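Local coordinates for protein neuraminidase (Influenza A virus, PDB 4GDI) that is a calcium-binding, neuraminidase-like beta-propeller of a bat influenza A virus, possibly a sialidase, though its putative active site has diverged, at residues E237-G249 with T253-I267. Residues are numbered along the deposited sequence; the frame is centred on the assembly and turned at random.
With CA (calcium ion), chain R.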
loop_
_atom_site.group_PDB
_atom_site.type_symbol
_atom_site.label_atom_id
_atom_site.label_comp_id
_atom_site.label_asym_id
_atom_site.label_seq_id
_atom_site.Cartn_x
_atom_site.Cartn_y
_atom_site.Cartn_z
ATOM N N GLU A 237 17.103 42.998 7.763
ATOM C CA GLU A 237 15.968 43.258 8.651
ATOM C C GLU A 237 14.801 43.860 7.861
ATOM O O GLU A 237 14.996 44.768 7.054
ATOM C CB GLU A 237 16.388 44.242 9.756
ATOM C CG GLU A 237 15.323 44.444 10.818
ATOM C CD GLU A 237 15.214 43.282 11.788
ATOM O OE1 GLU A 237 16.008 42.316 11.664
ATOM O OE2 GLU A 237 14.336 43.348 12.683
ATOM N N PRO A 238 13.579 43.342 8.058
ATOM C CA PRO A 238 12.447 43.996 7.387
ATOM C C PRO A 238 12.360 45.482 7.757
ATOM O O PRO A 238 12.631 45.850 8.896
ATOM C CB PRO A 238 11.238 43.231 7.916
ATOM C CG PRO A 238 11.790 41.832 8.192
ATOM C CD PRO A 238 13.179 42.109 8.749
ATOM N N CYS A 239 12.020 46.325 6.793
ATOM C CA CYS A 239 12.056 47.763 7.019
ATOM C C CYS A 239 10.648 48.336 7.082
ATOM O O CYS A 239 10.467 49.548 7.027
ATOM C CB CYS A 239 12.888 48.454 5.926
ATOM S SG CYS A 239 14.626 47.949 5.910
ATOM N N ASN A 240 9.645 47.469 7.201
ATOM C CA ASN A 240 8.280 47.940 7.373
ATOM C C ASN A 240 8.040 48.187 8.859
ATOM O O ASN A 240 8.993 48.218 9.641
ATOM C CB ASN A 240 7.279 46.955 6.767
ATOM C CG ASN A 240 7.311 45.582 7.445
ATOM O OD1 ASN A 240 8.297 45.213 8.088
ATOM N ND2 ASN A 240 6.236 44.820 7.282
ATOM N N GLY A 241 6.782 48.377 9.248
ATOM C CA GLY A 241 6.457 48.655 10.640
ATOM C C GLY A 241 5.494 47.630 11.211
ATOM O O GLY A 241 4.863 47.871 12.232
ATOM N N ALA A 242 5.398 46.475 10.555
ATOM C CA ALA A 242 4.497 45.420 11.003
ATOM C C ALA A 242 5.286 44.147 11.296
ATOM O O ALA A 242 5.542 43.359 10.385
ATOM C CB ALA A 242 3.463 45.159 9.945
ATOM N N PRO A 243 5.690 43.948 12.560
ATOM C CA PRO A 243 6.409 42.726 12.957
ATOM C C PRO A 243 5.573 41.483 12.654
ATOM O O PRO A 243 4.357 41.603 12.677
ATOM C CB PRO A 243 6.596 42.907 14.468
ATOM C CG PRO A 243 6.477 44.375 14.693
ATOM C CD PRO A 243 5.475 44.847 13.702
ATOM N N THR A 244 6.184 40.327 12.361
ATOM C CA THR A 244 5.390 39.153 12.002
ATOM C C THR A 244 5.642 37.918 12.863
ATOM O O THR A 244 4.994 36.889 12.673
ATOM C CB THR A 244 5.562 38.748 10.509
ATOM O OG1 THR A 244 6.918 38.350 10.251
ATOM C CG2 THR A 244 5.175 39.886 9.596
ATOM N N ASP A 245 6.563 38.013 13.811
ATOM C CA ASP A 245 6.763 36.937 14.765
ATOM C C ASP A 245 5.528 36.866 15.682
ATOM O O ASP A 245 4.687 37.765 15.696
ATOM C CB ASP A 245 8.016 37.213 15.590
ATOM C CG ASP A 245 8.648 35.958 16.162
ATOM O OD1 ASP A 245 8.104 34.842 15.971
ATOM O OD2 ASP A 245 9.705 36.101 16.809
ATOM N N PHE A 246 5.399 35.767 16.409
ATOM C CA PHE A 246 4.488 35.705 17.535
ATOM C C PHE A 246 5.232 35.105 18.715
ATOM O O PHE A 246 5.775 34.007 18.604
ATOM C CB PHE A 246 3.237 34.893 17.240
ATOM C CG PHE A 246 2.187 35.044 18.306
ATOM C CD1 PHE A 246 2.273 34.319 19.490
ATOM C CD2 PHE A 246 1.153 35.954 18.154
ATOM C CE1 PHE A 246 1.337 34.486 20.497
ATOM C CE2 PHE A 246 0.205 36.124 19.159
ATOM C CZ PHE A 246 0.300 35.383 20.329
ATOM N N PRO A 247 5.245 35.817 19.860
ATOM C CA PRO A 247 4.489 37.054 20.110
ATOM C C PRO A 247 5.096 38.273 19.445
ATOM O O PRO A 247 6.182 38.193 18.856
ATOM C CB PRO A 247 4.573 37.208 21.635
ATOM C CG PRO A 247 5.864 36.586 21.998
ATOM C CD PRO A 247 6.085 35.449 21.013
ATOM N N ARG A 248 4.393 39.400 19.539
ATOM C CA ARG A 248 4.895 40.662 19.002
ATOM C C ARG A 248 4.141 41.819 19.629
ATOM O O ARG A 248 3.097 41.617 20.232
ATOM C CB ARG A 248 4.717 40.722 17.482
ATOM C CG ARG A 248 3.286 40.557 16.998
ATOM C CD ARG A 248 3.189 40.901 15.513
ATOM N NE ARG A 248 1.836 40.778 14.969
ATOM C CZ ARG A 248 1.219 39.633 14.687
ATOM N NH1 ARG A 248 1.810 38.454 14.900
ATOM N NH2 ARG A 248 -0.011 39.673 14.189
ATOM N N GLY A 249 4.678 43.023 19.476
ATOM C CA GLY A 249 3.985 44.237 19.865
ATOM C C GLY A 249 3.121 44.744 18.726
ATOM O O GLY A 249 2.839 44.014 17.770
ATOM N N THR A 253 6.402 52.799 13.387
ATOM C CA THR A 253 6.892 53.591 12.267
ATOM C C THR A 253 7.850 52.759 11.431
ATOM O O THR A 253 8.773 52.162 11.972
ATOM C CB THR A 253 7.625 54.851 12.772
ATOM O OG1 THR A 253 6.659 55.791 13.264
ATOM C CG2 THR A 253 8.435 55.493 11.658
ATOM N N PRO A 254 7.637 52.717 10.107
ATOM C CA PRO A 254 8.554 51.902 9.305
ATOM C C PRO A 254 10.000 52.338 9.459
ATOM O O PRO A 254 10.303 53.525 9.369
ATOM C CB PRO A 254 8.065 52.127 7.872
ATOM C CG PRO A 254 6.598 52.435 8.021
ATOM C CD PRO A 254 6.496 53.215 9.315
ATOM N N SER A 255 10.873 51.370 9.713
ATOM C CA SER A 255 12.316 51.594 9.734
ATOM C C SER A 255 12.988 50.232 9.619
ATOM O O SER A 255 12.355 49.199 9.822
ATOM C CB SER A 255 12.754 52.263 11.032
ATOM O OG SER A 255 12.704 51.345 12.115
ATOM N N CYS A 256 14.274 50.228 9.311
ATOM C CA CYS A 256 15.014 48.984 9.236
ATOM C C CYS A 256 15.427 48.502 10.625
ATOM O O CYS A 256 16.210 47.567 10.753
ATOM C CB CYS A 256 16.237 49.155 8.339
ATOM S SG CYS A 256 15.776 49.488 6.616
ATOM N N LYS A 257 14.870 49.108 11.664
ATOM C CA LYS A 257 15.247 48.732 13.020
ATOM C C LYS A 257 14.463 47.526 13.520
ATOM O O LYS A 257 13.338 47.285 13.099
ATOM C CB LYS A 257 15.079 49.917 13.972
ATOM C CG LYS A 257 15.978 51.101 13.615
ATOM C CD LYS A 257 16.117 52.085 14.770
ATOM C CE LYS A 257 14.781 52.691 15.171
ATOM N NZ LYS A 257 14.906 53.521 16.403
ATOM N N MET A 258 15.091 46.774 14.414
ATOM C CA MET A 258 14.457 45.646 15.076
ATOM C C MET A 258 13.242 46.089 15.884
ATOM O O MET A 258 13.214 47.194 16.421
ATOM C CB MET A 258 15.472 44.970 15.995
ATOM C CG MET A 258 16.622 44.344 15.232
ATOM S SD MET A 258 18.031 43.847 16.239
ATOM C CE MET A 258 17.328 42.531 17.205
ATOM N N ALA A 259 12.233 45.224 15.941
ATOM C CA ALA A 259 11.058 45.447 16.778
ATOM C C ALA A 259 11.263 44.723 18.105
ATOM O O ALA A 259 10.932 43.549 18.253
ATOM C CB ALA A 259 9.819 44.936 16.078
ATOM N N GLN A 260 11.823 45.420 19.080
ATOM C CA GLN A 260 12.217 44.757 20.311
ATOM C C GLN A 260 11.059 44.538 21.283
ATOM O O GLN A 260 11.180 43.721 22.190
ATOM C CB GLN A 260 13.363 45.515 20.974
ATOM C CG GLN A 260 14.392 45.982 19.955
ATOM C CD GLN A 260 15.825 45.815 20.422
ATOM O OE1 GLN A 260 16.407 44.731 20.307
ATOM N NE2 GLN A 260 16.409 46.898 20.931
ATOM N N GLU A 261 9.932 45.220 21.084
ATOM C CA GLU A 261 8.778 44.999 21.965
ATOM C C GLU A 261 8.308 43.547 21.853
ATOM O O GLU A 261 7.847 43.114 20.793
ATOM C CB GLU A 261 7.614 45.951 21.643
ATOM C CG GLU A 261 6.480 45.879 22.681
ATOM C CD GLU A 261 5.196 46.596 22.254
ATOM O OE1 GLU A 261 5.178 47.243 21.183
ATOM O OE2 GLU A 261 4.193 46.499 22.998
ATOM N N LYS A 262 8.430 42.809 22.955
ATOM C CA LYS A 262 8.036 41.402 23.022
ATOM C C LYS A 262 8.805 40.565 22.003
ATOM O O LYS A 262 8.255 39.664 21.373
ATOM C CB LYS A 262 6.532 41.254 22.831
ATOM C CG LYS A 262 5.738 41.772 24.037
ATOM C CD LYS A 262 4.328 42.179 23.664
ATOM C CE LYS A 262 3.336 41.042 23.863
ATOM N NZ LYS A 262 1.985 41.399 23.336
ATOM N N GLY A 263 10.088 40.864 21.873
ATOM C CA GLY A 263 10.937 40.188 20.911
ATOM C C GLY A 263 11.367 38.820 21.398
ATOM O O GLY A 263 11.794 37.979 20.606
ATOM N N GLU A 264 11.261 38.595 22.705
ATOM C CA GLU A 264 11.664 37.322 23.277
ATOM C C GLU A 264 10.646 36.275 22.876
ATOM O O GLU A 264 9.452 36.571 22.778
ATOM C CB GLU A 264 11.758 37.406 24.799
ATOM C CG GLU A 264 12.467 36.219 25.420
ATOM C CD GLU A 264 12.524 36.295 26.940
ATOM O OE1 GLU A 264 12.169 37.354 27.506
ATOM O OE2 GLU A 264 12.922 35.288 27.568
ATOM N N GLY A 265 11.114 35.050 22.647
ATOM C CA GLY A 265 10.241 33.993 22.166
ATOM C C GLY A 265 9.915 34.166 20.687
ATOM O O GLY A 265 10.431 35.066 20.021
ATOM N N GLY A 266 9.057 33.294 20.172
ATOM C CA GLY A 266 8.674 33.348 18.784
ATOM C C GLY A 266 8.275 31.992 18.239
ATOM O O GLY A 266 8.224 30.990 18.962
ATOM N N ILE A 267 7.985 31.968 16.945
ATOM C CA ILE A 267 7.462 30.780 16.305
ATOM C C ILE A 267 7.891 30.771 14.836
ATOM O O ILE A 267 7.954 31.819 14.200
ATOM C CB ILE A 267 5.934 30.720 16.449
ATOM C CG1 ILE A 267 5.426 29.323 16.075
ATOM C CG2 ILE A 267 5.287 31.816 15.619
ATOM C CD1 ILE A 267 3.980 29.052 16.437
HETATM CA CA CA R . 10.850 36.891 18.602
HETATM O O HOH W 1 10.200 49.616 12.391
HETATM O O HOH W 2 5.331 32.023 20.396
HETATM O O HOH W 3 8.763 37.881 19.329
HETATM O O HOH W 4 2.012 38.768 21.283
HETATM O O HOH W 5 7.065 44.036 18.462
#
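The side chains of Glu237 and Met258 cross at about a right angle, with Glu237 OE2 3.6 Å from Met258 CG. CG of Glu237 is anti to the backbone N (chi1 -173°), and the chain bends at chi2, which brings OE2 against Met258 CA and CG. The other oxygen, OE1, hydrogen-bonds to a glycerol probably left from crystallisation. At Cys239 a disulfide to Cys256 ties the loop to itself, SG to SG 2.0 Å. Beside it, Cys239 CA makes a CH...O contact with Ser255 O. Pro243 CG lies 3.7 Å from Ala259 CB.

Both segments belong to one long irregular connection between strands 233-236 and 277-281 of the beta-propeller. This connection folds around calcium. Asp245 OD2 binds the metal at 2.3 Å, together with Gly263 O, Gly265 O and water 3. Backbone oxygens of Asn215 and Asp219 complete the site. Asp245 OD1 accepts from Ile267 N through its syn lone pair (3.0 Å, 156° at the hydrogen); with the calcium on OD2, this fixes the carboxylate's rotation. Phe246 O receives a CH...O contact from Gly266 CA at 3.0 Å. Pro247 follows a cis peptide bond, its CG near Glu264 O. Water 3 donates to both Pro247 O and Lys262 O, so this second-shell pair positions a metal ligand. Arg248 O takes a weak hydrogen bond from Lys262 NZ. At Gly249, water 5 accepts from the backbone N and donates to Glu261 O.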